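Local coordinates for protein type II restriction enzyme AgeI (Thalassobius gelatinovorus, PDB 5DWA) that recognises the double-stranded DNA sequence 5'-ACCGGT-3' and cuts it after the A, as a type II restriction endonuclease of the PD-(D/E)XK class, at residues Ser43-Val52 with Thr91-Glu102; Gly112-Lys123 with Arg139-Gln148. All coordinates share one frame; numbering follows the deposited sequence. Where two conformers were deposited one is given.

Interaction 1: Ser43-Val52 with Thr91-Glu102; sequences SRDAIGQAFV and TSGEAFEVALVE. With nucleotides of chain D; nucleotides of chain C.
R44 and A95 bring their CA atoms to 4.0 Å where the helical segments 43-52 and 91-102 cross at -48°, their axes 7.5 Å apart at the closest point. Small residues make such closeness possible. A95 CB fits against R44 O and I47 CB, A99 CB packs against G48 O, and a CB on G48 would run into V98 CG1. V98 is the knob of this knobs-into-holes packing, its methyl groups set in the hole formed by R44, D45, G48 and Q49. At one end I47 CD1 meets T91 OG1, whose hydroxyl is hydrogen-bonded to S87 O; at the other A99 CB touches the edge of the F51 ring at CD2, 3.9 Å away, and V52 CG2 lies against E102 CG.

Polar side chains flank this apolar seam. The long R44 chain, with CG between its backbone N and carbonyl carbon (chi1 70°) and extended from there, carries NH1 to E94 OE1 at 2.8 Å in a salt bridge. The oxygen lies in the guanidinium plane but is itself met from 44° above the carboxylate plane. R44 NH1 also comes within 3.4 Å of O3' of DG11 in DNA chain D. Farther along, Q49 NE2 donates to E102 OE1 at 3.1 Å, amide and carboxylate nearly perpendicular.

The contact joins helix 43-57 to helix 84-109, which leads into edge strand 113-117 of the mixed sheet. Around the pair, helix 22-36 packs on A46 and I47 through L35 and F32, W67 of helix 63-78 touches I47 and A95, and A167 of strand 159-168 receives F96 and L100.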
loop_
_atom_site.group_PDB
_atom_site.type_symbol
_atom_site.label_atom_id
_atom_site.label_comp_id
_atom_site.label_asym_id
_atom_site.label_seq_id
_atom_site.Cartn_x
_atom_site.Cartn_y
_atom_site.Cartn_z
ATOM N N SER A 43 8.087 -6.800 18.465
ATOM C CA SER A 43 7.605 -5.451 18.684
ATOM C C SER A 43 6.094 -5.339 18.521
ATOM O O SER A 43 5.490 -4.417 19.065
ATOM C CB SER A 43 8.306 -4.478 17.749
ATOM O OG SER A 43 9.614 -4.252 18.218
ATOM N N ARG A 44 5.468 -6.262 17.794
ATOM C CA ARG A 44 4.012 -6.220 17.705
ATOM C C ARG A 44 3.420 -6.400 19.102
ATOM O O ARG A 44 2.395 -5.805 19.435
ATOM C CB ARG A 44 3.458 -7.277 16.730
ATOM C CG ARG A 44 3.577 -8.725 17.179
ATOM C CD ARG A 44 2.952 -9.633 16.147
ATOM N NE ARG A 44 2.889 -11.025 16.594
ATOM C CZ ARG A 44 3.004 -12.064 15.775
ATOM N NH1 ARG A 44 3.208 -11.870 14.481
ATOM N NH2 ARG A 44 2.933 -13.300 16.257
ATOM N N ASP A 45 4.107 -7.182 19.928
ATOM C CA ASP A 45 3.690 -7.378 21.314
ATOM C C ASP A 45 4.045 -6.192 22.206
ATOM O O ASP A 45 3.247 -5.775 23.052
ATOM C CB ASP A 45 4.309 -8.663 21.876
ATOM C CG ASP A 45 3.720 -9.898 21.258
ATOM O OD1 ASP A 45 2.497 -9.901 21.002
ATOM O OD2 ASP A 45 4.474 -10.864 21.020
ATOM N N ALA A 46 5.236 -5.632 22.013
ATOM C CA ALA A 46 5.632 -4.429 22.733
ATOM C C ALA A 46 4.655 -3.275 22.486
ATOM O O ALA A 46 4.160 -2.656 23.422
ATOM C CB ALA A 46 7.043 -4.026 22.336
ATOM N N ILE A 47 4.380 -2.984 21.220
ATOM C CA ILE A 47 3.507 -1.871 20.879
ATOM C C ILE A 47 2.063 -2.169 21.274
ATOM O O ILE A 47 1.373 -1.319 21.840
ATOM C CB ILE A 47 3.594 -1.558 19.376
ATOM C CG1 ILE A 47 5.020 -1.167 18.980
ATOM C CG2 ILE A 47 2.616 -0.451 18.979
ATOM C CD1 ILE A 47 5.272 -1.323 17.496
ATOM N N GLY A 48 1.622 -3.396 20.997
ATOM C CA GLY A 48 0.263 -3.804 21.300
ATOM C C GLY A 48 -0.036 -3.704 22.780
ATOM O O GLY A 48 -1.045 -3.110 23.181
ATOM N N GLN A 49 0.845 -4.272 23.597
ATOM C CA GLN A 49 0.638 -4.247 25.042
ATOM C C GLN A 49 0.811 -2.837 25.593
ATOM O O GLN A 49 0.065 -2.423 26.478
ATOM C CB GLN A 49 1.579 -5.230 25.755
ATOM C CG GLN A 49 1.316 -6.708 25.442
ATOM C CD GLN A 49 -0.134 -7.141 25.675
ATOM O OE1 GLN A 49 -0.820 -6.633 26.564
ATOM N NE2 GLN A 49 -0.603 -8.085 24.864
ATOM N N ALA A 50 1.764 -2.071 25.052
ATOM C CA ALA A 50 1.919 -0.693 25.487
ATOM C C ALA A 50 0.678 0.146 25.176
ATOM O O ALA A 50 0.326 1.061 25.924
ATOM C CB ALA A 50 3.144 -0.075 24.852
ATOM N N PHE A 51 0.005 -0.157 24.073
ATOM C CA PHE A 51 -1.200 0.583 23.737
ATOM C C PHE A 51 -2.328 0.287 24.720
ATOM O O PHE A 51 -3.052 1.189 25.145
ATOM C CB PHE A 51 -1.645 0.267 22.304
ATOM C CG PHE A 51 -2.843 1.059 21.852
ATOM C CD1 PHE A 51 -2.818 2.449 21.872
ATOM C CD2 PHE A 51 -3.983 0.421 21.381
ATOM C CE1 PHE A 51 -3.917 3.185 21.446
ATOM C CE2 PHE A 51 -5.085 1.147 20.954
ATOM C CZ PHE A 51 -5.050 2.534 20.980
ATOM N N VAL A 52 -2.484 -0.983 25.074
ATOM C CA VAL A 52 -3.497 -1.373 26.048
ATOM C C VAL A 52 -3.197 -0.715 27.396
ATOM O O VAL A 52 -4.097 -0.199 28.067
ATOM C CB VAL A 52 -3.555 -2.895 26.198
ATOM C CG1 VAL A 52 -4.480 -3.298 27.339
ATOM C CG2 VAL A 52 -4.026 -3.534 24.900
ATOM N N THR A 91 5.913 -3.727 12.175
ATOM C CA THR A 91 5.478 -4.197 13.497
ATOM C C THR A 91 4.164 -3.590 14.001
ATOM O O THR A 91 3.428 -4.235 14.748
ATOM C CB THR A 91 6.565 -3.934 14.550
ATOM O OG1 THR A 91 6.856 -2.529 14.611
ATOM C CG2 THR A 91 7.826 -4.702 14.189
ATOM N N SER A 92 3.850 -2.361 13.597
ATOM C CA SER A 92 2.710 -1.661 14.192
ATOM C C SER A 92 1.348 -2.136 13.677
ATOM O O SER A 92 0.364 -2.071 14.401
ATOM C CB SER A 92 2.856 -0.146 13.988
ATOM O OG SER A 92 2.726 0.222 12.621
ATOM N N GLY A 93 1.296 -2.621 12.444
ATOM C CA GLY A 93 0.059 -3.155 11.894
ATOM C C GLY A 93 -0.387 -4.360 12.690
ATOM O O GLY A 93 -1.522 -4.433 13.163
ATOM N N GLU A 94 0.531 -5.305 12.866
ATOM C CA GLU A 94 0.229 -6.476 13.674
ATOM C C GLU A 94 0.014 -6.104 15.140
ATOM O O GLU A 94 -0.743 -6.767 15.856
ATOM C CB GLU A 94 1.340 -7.517 13.535
ATOM C CG GLU A 94 1.418 -8.077 12.116
ATOM C CD GLU A 94 2.290 -9.309 11.989
ATOM O OE1 GLU A 94 3.128 -9.543 12.882
ATOM O OE2 GLU A 94 2.118 -10.053 10.992
ATOM N N ALA A 95 0.657 -5.038 15.599
ATOM C CA ALA A 95 0.462 -4.618 16.982
ATOM C C ALA A 95 -0.982 -4.197 17.245
ATOM O O ALA A 95 -1.500 -4.428 18.330
ATOM C CB ALA A 95 1.411 -3.486 17.338
ATOM N N PHE A 96 -1.640 -3.570 16.271
ATOM C CA PHE A 96 -3.024 -3.164 16.489
ATOM C C PHE A 96 -3.936 -4.402 16.585
ATOM O O PHE A 96 -4.864 -4.443 17.400
ATOM C CB PHE A 96 -3.473 -2.201 15.383
ATOM C CG PHE A 96 -4.878 -1.694 15.548
ATOM C CD1 PHE A 96 -5.345 -1.253 16.774
ATOM C CD2 PHE A 96 -5.727 -1.647 14.457
ATOM C CE1 PHE A 96 -6.646 -0.779 16.905
ATOM C CE2 PHE A 96 -7.030 -1.181 14.577
ATOM C CZ PHE A 96 -7.491 -0.748 15.804
ATOM N N GLU A 97 -3.664 -5.416 15.767
ATOM C CA GLU A 97 -4.351 -6.708 15.913
ATOM C C GLU A 97 -4.169 -7.281 17.324
ATOM O O GLU A 97 -5.138 -7.710 17.956
ATOM C CB GLU A 97 -3.839 -7.715 14.897
ATOM C CG GLU A 97 -3.987 -7.259 13.453
ATOM C CD GLU A 97 -3.390 -8.282 12.516
ATOM O OE1 GLU A 97 -3.970 -9.377 12.396
ATOM O OE2 GLU A 97 -2.322 -8.013 11.934
ATOM N N VAL A 98 -2.925 -7.308 17.803
ATOM C CA VAL A 98 -2.635 -7.777 19.164
ATOM C C VAL A 98 -3.465 -7.015 20.187
ATOM O O VAL A 98 -4.061 -7.604 21.080
ATOM C CB VAL A 98 -1.137 -7.629 19.514
ATOM C CG1 VAL A 98 -0.902 -7.838 21.020
ATOM C CG2 VAL A 98 -0.308 -8.612 18.717
ATOM N N ALA A 99 -3.500 -5.697 20.052
ATOM C CA ALA A 99 -4.218 -4.853 20.997
ATOM C C ALA A 99 -5.732 -5.095 20.955
ATOM O O ALA A 99 -6.373 -5.129 22.003
ATOM C CB ALA A 99 -3.907 -3.385 20.731
ATOM N N LEU A 100 -6.302 -5.264 19.762
ATOM C CA LEU A 100 -7.736 -5.533 19.642
ATOM C C LEU A 100 -8.119 -6.821 20.374
ATOM O O LEU A 100 -9.111 -6.860 21.106
ATOM C CB LEU A 100 -8.159 -5.634 18.175
ATOM C CG LEU A 100 -8.289 -4.311 17.435
ATOM C CD1 LEU A 100 -8.473 -4.598 15.945
ATOM C CD2 LEU A 100 -9.462 -3.513 17.982
ATOM N N VAL A 101 -7.325 -7.869 20.172
ATOM C CA VAL A 101 -7.588 -9.168 20.784
ATOM C C VAL A 101 -7.438 -9.087 22.303
ATOM O O VAL A 101 -8.301 -9.573 23.049
ATOM C CB VAL A 101 -6.645 -10.245 20.225
ATOM C CG1 VAL A 101 -6.780 -11.549 21.013
ATOM C CG2 VAL A 101 -6.921 -10.480 18.752
ATOM N N GLU A 102 -6.362 -8.446 22.752
ATOM C CA GLU A 102 -6.089 -8.303 24.183
ATOM C C GLU A 102 -7.194 -7.523 24.896
ATOM O O GLU A 102 -7.629 -7.897 25.992
ATOM C CB GLU A 102 -4.738 -7.614 24.398
ATOM C CG GLU A 102 -4.332 -7.446 25.862
ATOM C CD GLU A 102 -3.885 -8.744 26.496
ATOM O OE1 GLU A 102 -3.157 -9.518 25.837
ATOM O OE2 GLU A 102 -4.269 -8.996 27.655
ATOM P P DG D 11 9.498 -10.175 14.583
ATOM O OP1 DG D 11 9.039 -8.829 15.001
ATOM O OP2 DG D 11 10.562 -10.847 15.389
ATOM O "O5'" DG D 11 8.267 -11.166 14.525
ATOM C "C5'" DG D 11 7.070 -10.798 13.866
ATOM C "C4'" DG D 11 6.558 -11.950 13.027
ATOM O "O4'" DG D 11 7.349 -12.042 11.813
ATOM C "C3'" DG D 11 6.647 -13.324 13.691
ATOM O "O3'" DG D 11 5.528 -14.119 13.311
ATOM C "C2'" DG D 11 7.951 -13.890 13.127
ATOM C "C1'" DG D 11 7.928 -13.335 11.713
ATOM N N9 DG D 11 9.251 -13.184 11.112
ATOM C C8 DG D 11 10.444 -12.966 11.762
ATOM N N7 DG D 11 11.460 -12.847 10.950
ATOM C C5 DG D 11 10.903 -12.989 9.686
ATOM C C6 DG D 11 11.511 -12.950 8.403
ATOM O O6 DG D 11 12.704 -12.778 8.119
ATOM N N1 DG D 11 10.583 -13.135 7.390
ATOM C C2 DG D 11 9.241 -13.331 7.580
ATOM N N2 DG D 11 8.513 -13.500 6.479
ATOM N N3 DG D 11 8.655 -13.370 8.769
ATOM C C4 DG D 11 9.545 -13.193 9.773
ATOM P P DC C 6 -1.188 -1.325 8.177
ATOM O OP1 DC C 6 -2.007 -1.219 9.373
ATOM O OP2 DC C 6 -1.761 -1.349 6.820
ATOM O "O5'" DC C 6 -0.156 -0.108 8.236
ATOM C "C5'" DC C 6 0.644 0.056 9.368
ATOM C "C4'" DC C 6 1.629 1.172 9.122
ATOM O "O4'" DC C 6 2.435 0.867 7.964
ATOM C "C3'" DC C 6 1.021 2.542 8.874
ATOM O "O3'" DC C 6 1.816 3.485 9.531
ATOM C "C2'" DC C 6 1.108 2.704 7.350
ATOM C "C1'" DC C 6 2.369 1.920 7.018
ATOM N N1 DC C 6 2.351 1.282 5.688
ATOM C C2 DC C 6 3.370 1.532 4.762
ATOM O O2 DC C 6 4.265 2.340 5.036
ATOM N N3 DC C 6 3.333 0.896 3.566
ATOM C C4 DC C 6 2.363 0.026 3.304
ATOM N N4 DC C 6 2.367 -0.571 2.110
ATOM C C5 DC C 6 1.343 -0.266 4.245
ATOM C C6 DC C 6 1.376 0.370 5.413
#

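Interaction 2: Gly112-Lys123 with Arg139-Gln148; sequences GIRLTALFKGQK and RKVDVMIEKQ. With nucleotides of chain C; nucleotides of chain D.
K123 sends its ammonium group to two carbonyl oxygens of the opposing segment, NZ lying 2.8 Å from R139 O and 3.1 Å from V141 O, while its CD rests over one face of the R139 guanidinium. Water 2 is a third partner, linking NZ to D142 OD1. The lysine leaves its backbone with CG anti to N (chi1 -166°) and then bends at CG-CD. With an alanine here, V141 O is likely to be left without this donor and the R139 guanidinium without the methylenes beneath it, although R139 O would keep its bond from V141 N.

Beyond the loop, strands 113-117 and 143-148 pair antiparallel. R114 with E146 and T116 with M144 are hydrogen-bonded pairs, and the ladder continues through L118 N to D142 O at 2.8 Å. On one face aliphatic side chains lie side by side, L115 CD2 along I145 CG1 at 3.8 Å and I113 CG2 against I145 CG2.

R114, M144, T116 and E146 occupy the other face. R114 NH2 meets E146 OE1 at 2.9 Å from above the carboxylate plane, while NE adds a weak bond. Water 1 joins E146 OE1, R114 O and T116 OG1. D155 and E157 also pair with R114, and R129 with E146, so these charges form an alternating network in which the buried carboxylate of E146 is probably kept ionised.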
loop_
_atom_site.group_PDB
_atom_site.type_symbol
_atom_site.label_atom_id
_atom_site.label_comp_id
_atom_site.label_asym_id
_atom_site.label_seq_id
_atom_site.Cartn_x
_atom_site.Cartn_y
_atom_site.Cartn_z
ATOM N N GLY A 112 -19.581 -15.660 24.885
ATOM C CA GLY A 112 -19.152 -16.753 24.028
ATOM C C GLY A 112 -18.550 -16.323 22.700
ATOM O O GLY A 112 -18.532 -17.091 21.736
ATOM N N ILE A 113 -18.049 -15.095 22.650
ATOM C CA ILE A 113 -17.457 -14.555 21.434
ATOM C C ILE A 113 -15.956 -14.435 21.630
ATOM O O ILE A 113 -15.490 -14.102 22.722
ATOM C CB ILE A 113 -18.078 -13.195 21.068
ATOM C CG1 ILE A 113 -19.582 -13.348 20.847
ATOM C CG2 ILE A 113 -17.426 -12.597 19.813
ATOM C CD1 ILE A 113 -20.342 -12.048 20.960
ATOM N N ARG A 114 -15.196 -14.723 20.576
ATOM C CA ARG A 114 -13.747 -14.750 20.666
ATOM C C ARG A 114 -13.088 -14.245 19.398
ATOM O O ARG A 114 -13.484 -14.629 18.298
ATOM C CB ARG A 114 -13.261 -16.170 20.971
ATOM C CG ARG A 114 -11.755 -16.270 21.210
ATOM C CD ARG A 114 -11.339 -17.710 21.493
ATOM N NE ARG A 114 -11.579 -18.587 20.353
ATOM C CZ ARG A 114 -11.569 -19.915 20.421
ATOM N NH1 ARG A 114 -11.331 -20.516 21.581
ATOM N NH2 ARG A 114 -11.788 -20.642 19.333
ATOM N N LEU A 115 -12.099 -13.372 19.571
ATOM C CA LEU A 115 -11.266 -12.880 18.481
ATOM C C LEU A 115 -9.930 -13.615 18.425
ATOM O O LEU A 115 -9.343 -13.942 19.453
ATOM C CB LEU A 115 -11.001 -11.383 18.656
ATOM C CG LEU A 115 -12.206 -10.459 18.855
ATOM C CD1 LEU A 115 -11.740 -9.024 18.989
ATOM C CD2 LEU A 115 -13.226 -10.584 17.721
ATOM N N THR A 116 -9.422 -13.813 17.217
ATOM C CA THR A 116 -8.125 -14.429 17.019
ATOM C C THR A 116 -7.390 -13.725 15.880
ATOM O O THR A 116 -7.897 -13.672 14.758
ATOM C CB THR A 116 -8.256 -15.920 16.686
ATOM O OG1 THR A 116 -8.996 -16.582 17.722
ATOM C CG2 THR A 116 -6.880 -16.556 16.558
ATOM N N ALA A 117 -6.212 -13.176 16.163
ATOM C CA ALA A 117 -5.403 -12.530 15.118
ATOM C C ALA A 117 -4.864 -13.588 14.167
ATOM O O ALA A 117 -4.366 -14.629 14.604
ATOM C CB ALA A 117 -4.265 -11.720 15.731
ATOM N N LEU A 118 -4.989 -13.337 12.866
ATOM C CA LEU A 118 -4.604 -14.346 11.884
ATOM C C LEU A 118 -3.153 -14.125 11.463
ATOM O O LEU A 118 -2.858 -13.639 10.372
ATOM C CB LEU A 118 -5.553 -14.328 10.683
ATOM C CG LEU A 118 -7.011 -14.636 11.038
ATOM C CD1 LEU A 118 -7.901 -14.569 9.809
ATOM C CD2 LEU A 118 -7.101 -16.010 11.693
ATOM N N PHE A 119 -2.241 -14.484 12.356
ATOM C CA PHE A 119 -0.822 -14.320 12.087
ATOM C C PHE A 119 -0.313 -15.500 11.276
ATOM O O PHE A 119 -1.086 -16.383 10.907
ATOM C CB PHE A 119 -0.056 -14.165 13.399
ATOM C CG PHE A 119 -0.334 -12.868 14.093
ATOM C CD1 PHE A 119 -0.520 -11.704 13.357
ATOM C CD2 PHE A 119 -0.408 -12.797 15.474
ATOM C CE1 PHE A 119 -0.779 -10.500 13.984
ATOM C CE2 PHE A 119 -0.665 -11.588 16.110
ATOM C CZ PHE A 119 -0.847 -10.442 15.366
ATOM N N LYS A 120 0.985 -15.515 11.000
ATOM C CA LYS A 120 1.544 -16.482 10.062
ATOM C C LYS A 120 1.175 -17.927 10.390
ATOM O O LYS A 120 1.389 -18.400 11.508
ATOM C CB LYS A 120 3.059 -16.333 10.019
ATOM C CG LYS A 120 3.632 -16.496 8.638
ATOM C CD LYS A 120 4.750 -15.512 8.432
ATOM C CE LYS A 120 5.327 -15.641 7.049
ATOM N NZ LYS A 120 5.911 -14.350 6.614
ATOM N N GLY A 121 0.607 -18.619 9.410
ATOM C CA GLY A 121 0.275 -20.022 9.578
ATOM C C GLY A 121 -1.178 -20.275 9.934
ATOM O O GLY A 121 -1.652 -21.407 9.853
ATOM N N GLN A 122 -1.891 -19.222 10.318
ATOM C CA GLN A 122 -3.270 -19.366 10.781
ATOM C C GLN A 122 -4.317 -19.048 9.719
ATOM O O GLN A 122 -5.476 -19.448 9.849
ATOM C CB GLN A 122 -3.517 -18.459 11.986
ATOM C CG GLN A 122 -2.791 -18.854 13.242
ATOM C CD GLN A 122 -2.988 -17.828 14.331
ATOM O OE1 GLN A 122 -4.020 -17.809 15.001
ATOM N NE2 GLN A 122 -2.007 -16.954 14.504
ATOM N N LYS A 123 -3.931 -18.326 8.678
ATOM C CA LYS A 123 -4.932 -17.761 7.786
ATOM C C LYS A 123 -5.619 -18.807 6.899
ATOM O O LYS A 123 -6.822 -18.716 6.664
ATOM C CB LYS A 123 -4.307 -16.657 6.927
ATOM C CG LYS A 123 -5.330 -15.796 6.232
ATOM C CD LYS A 123 -4.731 -14.474 5.747
ATOM C CE LYS A 123 -4.659 -13.418 6.849
ATOM N NZ LYS A 123 -4.260 -12.095 6.272
ATOM N N ARG A 139 -7.741 -12.965 1.115
ATOM C CA ARG A 139 -6.730 -13.019 2.174
ATOM C C ARG A 139 -6.653 -11.755 3.025
ATOM O O ARG A 139 -6.122 -11.786 4.139
ATOM C CB ARG A 139 -5.346 -13.297 1.583
ATOM C CG ARG A 139 -5.256 -14.601 0.808
ATOM C CD ARG A 139 -3.857 -15.196 0.879
ATOM N NE ARG A 139 -3.821 -16.432 1.657
ATOM C CZ ARG A 139 -3.081 -16.610 2.749
ATOM N NH1 ARG A 139 -2.304 -15.635 3.197
ATOM N NH2 ARG A 139 -3.110 -17.768 3.388
ATOM N N LYS A 140 -7.181 -10.650 2.509
ATOM C CA LYS A 140 -7.074 -9.370 3.219
ATOM C C LYS A 140 -8.148 -9.256 4.295
ATOM O O LYS A 140 -9.134 -8.517 4.158
ATOM C CB LYS A 140 -7.153 -8.185 2.242
ATOM C CG LYS A 140 -6.886 -6.806 2.859
ATOM C CD LYS A 140 -5.572 -6.748 3.644
ATOM C CE LYS A 140 -5.113 -5.291 3.820
ATOM N NZ LYS A 140 -4.049 -5.143 4.849
ATOM N N VAL A 141 -7.946 -10.024 5.361
ATOM C CA VAL A 141 -8.744 -9.933 6.579
ATOM C C VAL A 141 -7.793 -10.306 7.704
ATOM O O VAL A 141 -6.921 -11.154 7.514
ATOM C CB VAL A 141 -9.994 -10.839 6.522
ATOM C CG1 VAL A 141 -9.612 -12.304 6.380
ATOM C CG2 VAL A 141 -10.878 -10.607 7.734
ATOM N N ASP A 142 -7.929 -9.662 8.859
ATOM C CA ASP A 142 -6.863 -9.710 9.860
ATOM C C ASP A 142 -7.156 -10.522 11.116
ATOM O O ASP A 142 -6.291 -11.243 11.600
ATOM C CB ASP A 142 -6.500 -8.273 10.245
ATOM C CG ASP A 142 -6.193 -7.430 9.034
ATOM O OD1 ASP A 142 -5.366 -7.874 8.213
ATOM O OD2 ASP A 142 -6.800 -6.355 8.881
ATOM N N VAL A 143 -8.354 -10.376 11.654
ATOM C CA VAL A 143 -8.697 -11.018 12.914
ATOM C C VAL A 143 -10.013 -11.768 12.714
ATOM O O VAL A 143 -10.976 -11.215 12.187
ATOM C CB VAL A 143 -8.821 -9.984 14.059
ATOM C CG1 VAL A 143 -9.189 -10.659 15.365
ATOM C CG2 VAL A 143 -7.546 -9.129 14.199
ATOM N N MET A 144 -10.072 -13.035 13.098
ATOM C CA MET A 144 -11.329 -13.744 12.905
ATOM C C MET A 144 -12.206 -13.607 14.145
ATOM O O MET A 144 -11.707 -13.387 15.252
ATOM C CB MET A 144 -11.084 -15.214 12.527
ATOM C CG MET A 144 -10.806 -16.175 13.648
ATOM S SD MET A 144 -10.859 -17.891 13.050
ATOM C CE MET A 144 -9.688 -18.604 14.190
ATOM N N ILE A 145 -13.517 -13.662 13.926
ATOM C CA ILE A 145 -14.499 -13.600 14.999
ATOM C C ILE A 145 -15.201 -14.942 15.049
ATOM O O ILE A 145 -15.643 -15.440 14.007
ATOM C CB ILE A 145 -15.541 -12.484 14.791
ATOM C CG1 ILE A 145 -14.874 -11.159 14.401
ATOM C CG2 ILE A 145 -16.410 -12.327 16.043
ATOM C CD1 ILE A 145 -15.871 -10.125 13.884
ATOM N N GLU A 146 -15.284 -15.513 16.250
ATOM C CA GLU A 146 -15.937 -16.804 16.461
ATOM C C GLU A 146 -16.973 -16.712 17.565
ATOM O O GLU A 146 -16.866 -15.876 18.462
ATOM C CB GLU A 146 -14.912 -17.878 16.812
ATOM C CG GLU A 146 -13.956 -18.238 15.692
ATOM C CD GLU A 146 -12.897 -19.217 16.146
ATOM O OE1 GLU A 146 -12.150 -18.895 17.094
ATOM O OE2 GLU A 146 -12.820 -20.322 15.568
ATOM N N LYS A 147 -17.959 -17.600 17.504
ATOM C CA LYS A 147 -19.024 -17.652 18.494
ATOM C C LYS A 147 -19.200 -19.090 18.948
ATOM O O LYS A 147 -19.344 -19.986 18.122
ATOM C CB LYS A 147 -20.325 -17.109 17.906
ATOM C CG LYS A 147 -21.575 -17.401 18.726
ATOM C CD LYS A 147 -21.749 -16.411 19.859
ATOM C CE LYS A 147 -23.088 -16.607 20.558
ATOM N NZ LYS A 147 -23.375 -15.490 21.499
ATOM N N GLN A 148 -19.170 -19.323 20.254
ATOM C CA GLN A 148 -19.368 -20.679 20.761
ATOM C C GLN A 148 -20.808 -21.112 20.518
ATOM O O GLN A 148 -21.746 -20.409 20.898
ATOM C CB GLN A 148 -19.019 -20.758 22.240
ATOM C CG GLN A 148 -18.989 -22.178 22.777
ATOM C CD GLN A 148 -18.394 -22.242 24.160
ATOM O OE1 GLN A 148 -18.713 -21.419 25.018
ATOM N NE2 GLN A 148 -17.504 -23.204 24.380
ATOM P P DC C 5 -1.059 -5.919 4.233
ATOM O OP1 DC C 5 -2.155 -6.834 4.637
ATOM O OP2 DC C 5 -1.153 -5.172 2.961
ATOM O "O5'" DC C 5 -0.817 -4.882 5.421
ATOM C "C5'" DC C 5 -0.643 -5.351 6.747
ATOM C "C4'" DC C 5 0.515 -4.636 7.410
ATOM O "O4'" DC C 5 1.735 -5.031 6.775
ATOM C "C3'" DC C 5 0.461 -3.128 7.276
ATOM O "O3'" DC C 5 -0.249 -2.611 8.377
ATOM C "C2'" DC C 5 1.944 -2.718 7.309
ATOM C "C1'" DC C 5 2.687 -3.983 6.855
ATOM N N1 DC C 5 3.361 -3.876 5.517
ATOM C C2 DC C 5 4.757 -3.947 5.431
ATOM O O2 DC C 5 5.408 -4.087 6.467
ATOM N N3 DC C 5 5.354 -3.870 4.217
ATOM C C4 DC C 5 4.605 -3.723 3.112
ATOM N N4 DC C 5 5.235 -3.656 1.936
ATOM C C5 DC C 5 3.183 -3.661 3.175
ATOM C C6 DC C 5 2.607 -3.735 4.379
ATOM P P DG D 11 9.498 -10.175 14.583
ATOM O OP1 DG D 11 9.039 -8.829 15.001
ATOM O OP2 DG D 11 10.562 -10.847 15.389
ATOM O "O5'" DG D 11 8.267 -11.166 14.525
ATOM C "C5'" DG D 11 7.070 -10.798 13.866
ATOM C "C4'" DG D 11 6.558 -11.950 13.027
ATOM O "O4'" DG D 11 7.349 -12.042 11.813
ATOM C "C3'" DG D 11 6.647 -13.324 13.691
ATOM O "O3'" DG D 11 5.528 -14.119 13.311
ATOM C "C2'" DG D 11 7.951 -13.890 13.127
ATOM C "C1'" DG D 11 7.928 -13.335 11.713
ATOM N N9 DG D 11 9.251 -13.184 11.112
ATOM C C8 DG D 11 10.444 -12.966 11.762
ATOM N N7 DG D 11 11.460 -12.847 10.950
ATOM C C5 DG D 11 10.903 -12.989 9.686
ATOM C C6 DG D 11 11.511 -12.950 8.403
ATOM O O6 DG D 11 12.704 -12.778 8.119
ATOM N N1 DG D 11 10.583 -13.135 7.390
ATOM C C2 DG D 11 9.241 -13.331 7.580
ATOM N N2 DG D 11 8.513 -13.500 6.479
ATOM N N3 DG D 11 8.655 -13.370 8.769
ATOM C C4 DG D 11 9.545 -13.193 9.773
HETATM O O HOH W 1 -11.657 -16.364 17.381
HETATM O O HOH W 2 -3.726 -10.002 8.036
#

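How the interactions relate
The two contacts, with centres about 15 Å apart, follow one another in the chain: helix 84-109 of interaction 1 ends in a Schellman motif at G112, from which strand 113-117 of interaction 2 sets out. F119 bridges them, R44 making a cation-pi contact with its ring (R44 NH2 to F119 CD2 3.5 Å). Each contact has one end near the DNA: S92 and G93 lie near DC6 of chain C, while K140 NZ makes a short bond, 2.5 Å, to OP1 of DC5 of chain C. E97 of helix 84-109 packs against D142 (E97 OE1 to D142 O 3.1 Å); these acids, with K168 near K140, are consistent with the acidic and lysine signature of the PD-(D/E)XK fold.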